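Local coordinates for protein putative triphosphoribosyl-dephospho-coA synthase (Archaeoglobus fulgidus DSM 4304, PDB 3H9P) that is of unknown function but may bind ATP and act as a triphosphoribosyl-dephospho-CoA synthase, at residues G59-L67 / I146-F154; Y178-L189 / N228-T236. One frame throughout, in Å; residues are numbered along the deposited sequence.

Interaction 1. Residues G59-L67 / I146-F154; sequences GAFLLLVPL and IARELVDGF
The end of L67 overlaps the ring of F154: methyl CD2 of L67 stands 3.5 Å from the F154 ring centroid and 4° off the ring normal, a CH-pi contact over the face. The pair closes one end of a nearly parallel helix pair in an all-helical fold, where segments 59-67 and 146-151 run at 8° with axes 10.1 Å apart at closest approach. No hydrogen bond joins the two, and branched aliphatic side chains fill the space between. I146 suits its place because its branches diverge. CG1, beside the backbone N (chi1 -74°), lies 3.7 Å from L63 CG, while CG2, trans to that N, lies 3.6 Å from L62 CD2. Its CD1 comes within 3.5 Å of G59 CA, an approach that the bare glycine permits. E149 meets L63 CD2 with its CB, while its carboxylate is bonded to I156 N and S157 OG. F154, at the N-cap position of helix 155-167, has E149 O over its other face, offset toward the rim, and P66 CB is 4.0 Å from F154 CZ. P66 kinks its helix, having no N-H to give to the turn before; there L62 O lies 3.7 Å from L150 CD1.

Interaction 2. Residues Y178-L189 / N228-T236; sequences YYHLLSKFPDPL and NPGTIADLT
D187 turns its CG trans to the backbone N (chi1 -160°), and T231 sets OG1 beside its own N, opposite the carbonyl carbon; together these torsions bring the hydroxyl to one oxygen of the carboxylate. T231 OG1 donates to D187 OD1 at 2.7 Å, arriving 37° out of the carboxylate plane. The same oxygen uses its anti lone pair for L189 N at 3.0 Å, so D187 is the N-cap of helix 188-194 while also bonding to the first turn of helix 230-246. A short acidic side chain suits this junction of two helix starts. D187 OD2 lies near the amides of T231 and I232 and is modelled as accepting from both, weakly from T231, but its position is less certain.

Beyond this polar end, helices 178-182 and 230-236 cross at 130°, and I232 is the wedge between them. Its CG2 packs on L181 CB at 3.7 Å and against Y178 and L182, while CD1 extends to F185 O at 3.5 Å; a beta-branched chain can serve both directions. Y178 presents its ring edge to A233 N, and its OH stands 3.4 Å from P229 CG. L182 CD1 rests 3.6 Å from P229 CB, on the compact ring of a proline that centres an inverse gamma turn and sits at the N-cap position of helix 230-246. T236 bonds its OG1 back to I232 O, which satisfies the hydroxyl beside L181 CD1. At the exposed margin, L189 CD1 lies 3.7 Å from G230 CA, glycine having no side chain to obstruct it.

Other helices pack around much of the contact: helices 196-208 and 212-225 lie on L182, the latter also covering P229 through L222, while I156 of helix 155-167 touches L181, F185 and L235, and E149 of helix 145-151 meets L235.

From the N terminus, helix 58-68 comes first and waits through 78 residues, mostly helical, until 146-154 returns to it; interaction 1 closes that long loop. The chain then runs on through helix 155-167 to 178-189, and interaction 2 closes a shorter loop of 38 residues when 228-236 arrives. The loops therefore follow in series, neither nesting nor crossing. In space they still meet, the centres of interaction 1 and interaction 2 being about 14 Å apart. D234 packs against G59, A60 and L63, bringing helix 230-246 alongside helix 58-68, and R148 touches F185. Early, middle and C-terminal helices are thus tied into one bundle.

Interaction 1. Residues G59-L67 / I146-F154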
loop_
_atom_site.group_PDB
_atom_site.type_symbol
_atom_site.label_atom_id
_atom_site.label_comp_id
_atom_site.label_asym_id
_atom_site.label_seq_id
_atom_site.Cartn_x
_atom_site.Cartn_y
_atom_site.Cartn_z
ATOM N N GLY A 59 6.423 -10.485 9.421
ATOM C CA GLY A 59 7.339 -9.349 9.418
ATOM C C GLY A 59 8.561 -9.624 10.248
ATOM O O GLY A 59 9.667 -9.239 9.878
ATOM N N ALA A 60 8.371 -10.323 11.370
ATOM C CA ALA A 60 9.513 -10.726 12.183
ATOM C C ALA A 60 10.513 -11.514 11.322
ATOM O O ALA A 60 11.722 -11.183 11.313
ATOM C CB ALA A 60 9.073 -11.493 13.384
ATOM N N PHE A 61 10.009 -12.491 10.550
ATOM C CA PHE A 61 10.879 -13.309 9.647
ATOM C C PHE A 61 11.532 -12.567 8.513
ATOM O O PHE A 61 12.704 -12.846 8.112
ATOM C CB PHE A 61 10.080 -14.480 9.067
ATOM C CG PHE A 61 9.583 -15.448 10.115
ATOM C CD1 PHE A 61 10.389 -15.790 11.210
ATOM C CD2 PHE A 61 8.367 -16.061 9.971
ATOM C CE1 PHE A 61 9.986 -16.700 12.137
ATOM C CE2 PHE A 61 7.930 -16.992 10.909
ATOM C CZ PHE A 61 8.756 -17.304 12.007
ATOM N N LEU A 62 10.779 -11.622 7.959
ATOM C CA LEU A 62 11.317 -10.802 6.876
ATOM C C LEU A 62 12.439 -9.890 7.412
ATOM O O LEU A 62 13.361 -9.538 6.685
ATOM C CB LEU A 62 10.197 -9.993 6.213
ATOM C CG LEU A 62 10.499 -9.070 5.043
ATOM C CD1 LEU A 62 11.243 -9.776 3.870
ATOM C CD2 LEU A 62 9.186 -8.380 4.579
ATOM N N LEU A 63 12.319 -9.496 8.675
ATOM C CA LEU A 63 13.354 -8.732 9.353
ATOM C C LEU A 63 14.532 -9.637 9.742
ATOM O O LEU A 63 15.713 -9.297 9.489
ATOM C CB LEU A 63 12.811 -8.011 10.603
ATOM C CG LEU A 63 11.928 -6.756 10.465
ATOM C CD1 LEU A 63 11.285 -6.347 11.804
ATOM C CD2 LEU A 63 12.747 -5.567 9.873
ATOM N N LEU A 64 14.233 -10.794 10.312
ATOM C CA LEU A 64 15.312 -11.616 10.908
ATOM C C LEU A 64 16.127 -12.415 9.939
ATOM O O LEU A 64 17.314 -12.539 10.112
ATOM C CB LEU A 64 14.756 -12.562 11.967
ATOM C CG LEU A 64 14.299 -11.881 13.264
ATOM C CD1 LEU A 64 13.348 -12.874 13.963
ATOM C CD2 LEU A 64 15.471 -11.496 14.179
ATOM N N VAL A 65 15.497 -12.951 8.901
ATOM C CA VAL A 65 16.224 -13.780 7.977
ATOM C C VAL A 65 17.434 -13.061 7.342
ATOM O O VAL A 65 18.518 -13.647 7.238
ATOM C CB VAL A 65 15.223 -14.458 6.970
ATOM C CG1 VAL A 65 15.920 -15.068 5.824
ATOM C CG2 VAL A 65 14.379 -15.485 7.721
ATOM N N PRO A 66 17.279 -11.796 6.913
ATOM C CA PRO A 66 18.490 -11.154 6.360
ATOM C C PRO A 66 19.615 -10.944 7.379
ATOM O O PRO A 66 20.786 -11.018 6.990
ATOM C CB PRO A 66 17.985 -9.793 5.879
ATOM C CG PRO A 66 16.585 -9.996 5.616
ATOM C CD PRO A 66 16.097 -10.957 6.678
ATOM N N LEU A 67 19.262 -10.680 8.648
ATOM C CA LEU A 67 20.275 -10.562 9.690
ATOM C C LEU A 67 20.905 -11.907 9.988
ATOM O O LEU A 67 22.100 -11.982 10.163
ATOM C CB LEU A 67 19.708 -9.964 10.985
ATOM C CG LEU A 67 18.968 -8.629 10.825
ATOM C CD1 LEU A 67 18.158 -8.305 12.086
ATOM C CD2 LEU A 67 19.859 -7.500 10.345
ATOM N N ILE A 146 9.182 -2.112 7.868
ATOM C CA ILE A 146 10.076 -3.258 7.637
ATOM C C ILE A 146 10.849 -3.044 6.341
ATOM O O ILE A 146 12.060 -3.342 6.281
ATOM C CB ILE A 146 9.300 -4.610 7.671
ATOM C CG1 ILE A 146 8.944 -4.958 9.115
ATOM C CG2 ILE A 146 10.063 -5.792 6.990
ATOM C CD1 ILE A 146 7.675 -5.854 9.227
ATOM N N ALA A 147 10.152 -2.501 5.333
ATOM C CA ALA A 147 10.732 -2.204 3.994
ATOM C C ALA A 147 11.922 -1.256 4.103
ATOM O O ALA A 147 12.988 -1.451 3.522
ATOM C CB ALA A 147 9.651 -1.573 3.089
ATOM N N ARG A 148 11.679 -0.217 4.876
ATOM C CA ARG A 148 12.631 0.820 5.237
ATOM C C ARG A 148 13.860 0.299 6.021
ATOM O O ARG A 148 14.970 0.742 5.762
ATOM C CB ARG A 148 11.821 1.839 6.020
ATOM C CG ARG A 148 12.520 2.796 6.950
ATOM C CD ARG A 148 11.582 3.938 6.997
ATOM N NE ARG A 148 11.341 4.453 8.320
ATOM C CZ ARG A 148 10.246 5.116 8.645
ATOM N NH1 ARG A 148 9.275 5.280 7.748
ATOM N NH2 ARG A 148 10.116 5.590 9.873
ATOM N N GLU A 149 13.665 -0.632 6.955
ATOM C CA GLU A 149 14.771 -1.406 7.552
ATOM C C GLU A 149 15.549 -2.233 6.509
ATOM O O GLU A 149 16.775 -2.406 6.605
ATOM C CB GLU A 149 14.227 -2.394 8.608
ATOM C CG GLU A 149 13.668 -1.726 9.839
ATOM C CD GLU A 149 14.751 -1.085 10.680
ATOM O OE1 GLU A 149 15.419 -1.786 11.461
ATOM O OE2 GLU A 149 14.949 0.120 10.540
ATOM N N LEU A 150 14.833 -2.805 5.546
ATOM C CA LEU A 150 15.504 -3.660 4.599
ATOM C C LEU A 150 16.347 -2.812 3.661
ATOM O O LEU A 150 17.349 -3.301 3.111
ATOM C CB LEU A 150 14.514 -4.567 3.849
ATOM C CG LEU A 150 14.460 -6.008 4.443
ATOM C CD1 LEU A 150 13.928 -6.004 5.836
ATOM C CD2 LEU A 150 13.660 -6.987 3.582
ATOM N N VAL A 151 15.966 -1.544 3.512
ATOM C CA VAL A 151 16.643 -0.669 2.572
ATOM C C VAL A 151 17.751 0.228 3.184
ATOM O O VAL A 151 18.691 0.560 2.509
ATOM C CB VAL A 151 15.623 0.188 1.744
ATOM C CG1 VAL A 151 16.310 1.366 1.100
ATOM C CG2 VAL A 151 14.942 -0.667 0.663
ATOM N N ASP A 152 17.638 0.607 4.450
ATOM C CA ASP A 152 18.507 1.621 5.004
ATOM C C ASP A 152 19.437 1.052 6.037
ATOM O O ASP A 152 19.867 1.779 6.898
ATOM C CB ASP A 152 17.693 2.745 5.679
ATOM C CG ASP A 152 16.928 2.271 6.979
ATOM O OD1 ASP A 152 17.210 1.192 7.626
ATOM O OD2 ASP A 152 16.010 3.020 7.360
ATOM N N GLY A 153 19.691 -0.247 6.013
ATOM C CA GLY A 153 20.593 -0.836 6.986
ATOM C C GLY A 153 20.007 -1.119 8.363
ATOM O O GLY A 153 20.736 -1.161 9.335
ATOM N N PHE A 154 18.702 -1.306 8.475
ATOM C CA PHE A 154 18.141 -1.715 9.767
ATOM C C PHE A 154 18.316 -0.655 10.882
ATOM O O PHE A 154 18.617 -0.983 12.026
ATOM C CB PHE A 154 18.717 -3.087 10.208
ATOM C CG PHE A 154 18.223 -4.239 9.371
ATOM C CD1 PHE A 154 17.063 -4.933 9.732
ATOM C CD2 PHE A 154 18.897 -4.609 8.222
ATOM C CE1 PHE A 154 16.589 -5.951 8.960
ATOM C CE2 PHE A 154 18.439 -5.652 7.436
ATOM C CZ PHE A 154 17.264 -6.336 7.804
#

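Interaction 2. Residues Y178-L189 / N228-T236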
loop_
_atom_site.group_PDB
_atom_site.type_symbol
_atom_site.label_atom_id
_atom_site.label_comp_id
_atom_site.label_asym_id
_atom_site.label_seq_id
_atom_site.Cartn_x
_atom_site.Cartn_y
_atom_site.Cartn_z
ATOM N N TYR A 178 9.597 -2.247 23.805
ATOM C CA TYR A 178 8.350 -2.356 23.079
ATOM C C TYR A 178 7.542 -1.060 23.171
ATOM O O TYR A 178 7.057 -0.545 22.147
ATOM C CB TYR A 178 7.553 -3.566 23.579
ATOM C CG TYR A 178 6.193 -3.696 22.954
ATOM C CD1 TYR A 178 6.046 -4.197 21.657
ATOM C CD2 TYR A 178 5.047 -3.311 23.657
ATOM C CE1 TYR A 178 4.759 -4.323 21.069
ATOM C CE2 TYR A 178 3.792 -3.413 23.098
ATOM C CZ TYR A 178 3.643 -3.921 21.803
ATOM O OH TYR A 178 2.386 -4.029 21.255
ATOM N N TYR A 179 7.392 -0.518 24.377
ATOM C CA TYR A 179 6.602 0.717 24.515
ATOM C C TYR A 179 7.264 1.938 23.878
ATOM O O TYR A 179 6.584 2.781 23.257
ATOM C CB TYR A 179 6.077 0.940 25.943
ATOM C CG TYR A 179 5.007 -0.093 26.308
ATOM C CD1 TYR A 179 3.657 0.134 26.017
ATOM C CD2 TYR A 179 5.354 -1.304 26.908
ATOM C CE1 TYR A 179 2.676 -0.807 26.330
ATOM C CE2 TYR A 179 4.376 -2.258 27.232
ATOM C CZ TYR A 179 3.035 -2.001 26.924
ATOM O OH TYR A 179 2.057 -2.939 27.226
ATOM N N HIS A 180 8.596 1.992 23.972
ATOM C CA HIS A 180 9.378 2.949 23.222
ATOM C C HIS A 180 9.065 2.907 21.725
ATOM O O HIS A 180 8.809 3.953 21.119
ATOM C CB HIS A 180 10.837 2.646 23.419
ATOM C CG HIS A 180 11.749 3.597 22.726
ATOM N ND1 HIS A 180 11.953 4.889 23.175
ATOM C CD2 HIS A 180 12.550 3.438 21.642
ATOM C CE1 HIS A 180 12.841 5.486 22.397
ATOM N NE2 HIS A 180 13.215 4.631 21.458
ATOM N N LEU A 181 9.139 1.717 21.110
ATOM C CA LEU A 181 8.882 1.639 19.667
ATOM C C LEU A 181 7.397 1.952 19.397
ATOM O O LEU A 181 7.066 2.674 18.450
ATOM C CB LEU A 181 9.313 0.291 19.081
ATOM C CG LEU A 181 10.808 -0.072 19.214
ATOM C CD1 LEU A 181 11.157 -1.535 18.799
ATOM C CD2 LEU A 181 11.637 0.896 18.441
ATOM N N LEU A 182 6.516 1.454 20.261
ATOM C CA LEU A 182 5.098 1.757 20.149
ATOM C C LEU A 182 4.814 3.282 20.152
ATOM O O LEU A 182 3.983 3.772 19.362
ATOM C CB LEU A 182 4.302 1.028 21.248
ATOM C CG LEU A 182 2.788 0.827 21.045
ATOM C CD1 LEU A 182 2.461 -0.081 19.817
ATOM C CD2 LEU A 182 2.152 0.292 22.312
ATOM N N SER A 183 5.503 4.051 20.992
ATOM C CA SER A 183 5.268 5.519 20.962
ATOM C C SER A 183 5.947 6.304 19.835
ATOM O O SER A 183 5.758 7.517 19.724
ATOM C CB SER A 183 5.466 6.234 22.324
ATOM O OG SER A 183 6.014 5.416 23.323
ATOM N N LYS A 184 6.709 5.638 18.991
ATOM C CA LYS A 184 7.560 6.363 18.071
ATOM C C LYS A 184 7.106 6.127 16.635
ATOM O O LYS A 184 7.195 7.004 15.787
ATOM C CB LYS A 184 9.007 5.900 18.280
ATOM C CG LYS A 184 10.063 6.759 17.685
ATOM C CD LYS A 184 11.415 6.129 17.958
ATOM C CE LYS A 184 12.547 7.011 17.526
ATOM N NZ LYS A 184 13.025 7.750 18.709
ATOM N N PHE A 185 6.613 4.931 16.357
ATOM C CA PHE A 185 6.317 4.587 14.978
ATOM C C PHE A 185 4.898 4.090 14.952
ATOM O O PHE A 185 4.576 3.146 15.672
ATOM C CB PHE A 185 7.279 3.520 14.462
ATOM C CG PHE A 185 8.722 3.939 14.481
ATOM C CD1 PHE A 185 9.202 4.890 13.573
ATOM C CD2 PHE A 185 9.593 3.372 15.391
ATOM C CE1 PHE A 185 10.523 5.256 13.579
ATOM C CE2 PHE A 185 10.929 3.743 15.423
ATOM C CZ PHE A 185 11.401 4.692 14.531
ATOM N N PRO A 186 4.034 4.780 14.184
ATOM C CA PRO A 186 2.676 4.284 13.928
ATOM C C PRO A 186 2.818 2.963 13.164
ATOM O O PRO A 186 3.661 2.850 12.270
ATOM C CB PRO A 186 2.037 5.368 13.050
ATOM C CG PRO A 186 3.038 6.473 12.924
ATOM C CD PRO A 186 4.390 5.954 13.366
ATOM N N ASP A 187 2.065 1.958 13.574
ATOM C CA ASP A 187 2.179 0.614 13.020
ATOM C C ASP A 187 1.420 0.528 11.691
ATOM O O ASP A 187 0.181 0.698 11.666
ATOM C CB ASP A 187 1.606 -0.414 14.014
ATOM C CG ASP A 187 2.106 -1.834 13.748
ATOM O OD1 ASP A 187 1.922 -2.322 12.609
ATOM O OD2 ASP A 187 2.697 -2.467 14.669
ATOM N N PRO A 188 2.147 0.264 10.591
ATOM C CA PRO A 188 1.550 0.113 9.271
ATOM C C PRO A 188 0.384 -0.903 9.252
ATOM O O PRO A 188 -0.602 -0.686 8.568
ATOM C CB PRO A 188 2.727 -0.368 8.402
ATOM C CG PRO A 188 3.745 -0.861 9.330
ATOM C CD PRO A 188 3.591 -0.051 10.577
ATOM N N LEU A 189 0.471 -1.970 10.034
ATOM C CA LEU A 189 -0.655 -2.932 10.120
ATOM C C LEU A 189 -1.883 -2.309 10.737
ATOM O O LEU A 189 -3.031 -2.515 10.275
ATOM C CB LEU A 189 -0.262 -4.138 10.960
ATOM C CG LEU A 189 0.859 -4.990 10.395
ATOM C CD1 LEU A 189 1.226 -6.084 11.434
ATOM C CD2 LEU A 189 0.448 -5.601 9.059
ATOM N N ASN A 228 -3.846 -4.865 16.427
ATOM C CA ASN A 228 -2.624 -5.476 16.935
ATOM C C ASN A 228 -1.404 -4.842 16.304
ATOM O O ASN A 228 -1.255 -4.900 15.105
ATOM C CB ASN A 228 -2.601 -6.980 16.657
ATOM C CG ASN A 228 -1.194 -7.594 16.848
ATOM O OD1 ASN A 228 -0.572 -7.445 17.907
ATOM N ND2 ASN A 228 -0.692 -8.259 15.819
ATOM N N PRO A 229 -0.520 -4.239 17.103
ATOM C CA PRO A 229 0.679 -3.591 16.553
ATOM C C PRO A 229 1.796 -4.571 16.237
ATOM O O PRO A 229 2.881 -4.483 16.822
ATOM C CB PRO A 229 1.142 -2.670 17.676
ATOM C CG PRO A 229 0.241 -2.900 18.836
ATOM C CD PRO A 229 -0.610 -4.088 18.566
ATOM N N GLY A 230 1.536 -5.479 15.297
ATOM C CA GLY A 230 2.472 -6.545 14.940
ATOM C C GLY A 230 3.873 -6.111 14.538
ATOM O O GLY A 230 4.852 -6.782 14.853
ATOM N N THR A 231 3.980 -4.982 13.851
ATOM C CA THR A 231 5.254 -4.534 13.315
ATOM C C THR A 231 6.161 -4.076 14.434
ATOM O O THR A 231 7.383 -4.233 14.356
ATOM C CB THR A 231 5.056 -3.368 12.351
ATOM O OG1 THR A 231 3.964 -3.666 11.469
ATOM C CG2 THR A 231 6.314 -3.086 11.536
ATOM N N ILE A 232 5.567 -3.504 15.483
ATOM C CA ILE A 232 6.316 -3.029 16.614
ATOM C C ILE A 232 6.970 -4.207 17.335
ATOM O O ILE A 232 8.170 -4.175 17.648
ATOM C CB ILE A 232 5.432 -2.165 17.550
ATOM C CG1 ILE A 232 4.784 -1.021 16.774
ATOM C CG2 ILE A 232 6.242 -1.658 18.758
ATOM C CD1 ILE A 232 5.815 -0.105 16.010
ATOM N N ALA A 233 6.189 -5.254 17.569
ATOM C CA ALA A 233 6.722 -6.491 18.100
ATOM C C ALA A 233 7.766 -7.110 17.146
ATOM O O ALA A 233 8.818 -7.597 17.599
ATOM C CB ALA A 233 5.587 -7.477 18.383
ATOM N N ASP A 234 7.496 -7.080 15.847
ATOM C CA ASP A 234 8.499 -7.500 14.846
ATOM C C ASP A 234 9.827 -6.785 15.085
ATOM O O ASP A 234 10.872 -7.442 15.190
ATOM C CB ASP A 234 8.009 -7.275 13.393
ATOM C CG ASP A 234 6.830 -8.214 13.007
ATOM O OD1 ASP A 234 6.668 -9.249 13.681
ATOM O OD2 ASP A 234 6.071 -7.952 12.030
ATOM N N LEU A 235 9.786 -5.448 15.222
ATOM C CA LEU A 235 10.999 -4.641 15.372
ATOM C C LEU A 235 11.641 -4.855 16.726
ATOM O O LEU A 235 12.858 -4.679 16.904
ATOM C CB LEU A 235 10.672 -3.163 15.175
ATOM C CG LEU A 235 10.375 -2.774 13.717
ATOM C CD1 LEU A 235 9.500 -1.511 13.629
ATOM C CD2 LEU A 235 11.647 -2.574 12.908
ATOM N N THR A 236 10.838 -5.247 17.702
ATOM C CA THR A 236 11.395 -5.514 19.009
ATOM C C THR A 236 12.277 -6.780 18.916
ATOM O O THR A 236 13.343 -6.865 19.513
ATOM C CB THR A 236 10.256 -5.649 20.007
ATOM O OG1 THR A 236 9.605 -4.390 20.051
ATOM C CG2 THR A 236 10.747 -6.037 21.434
#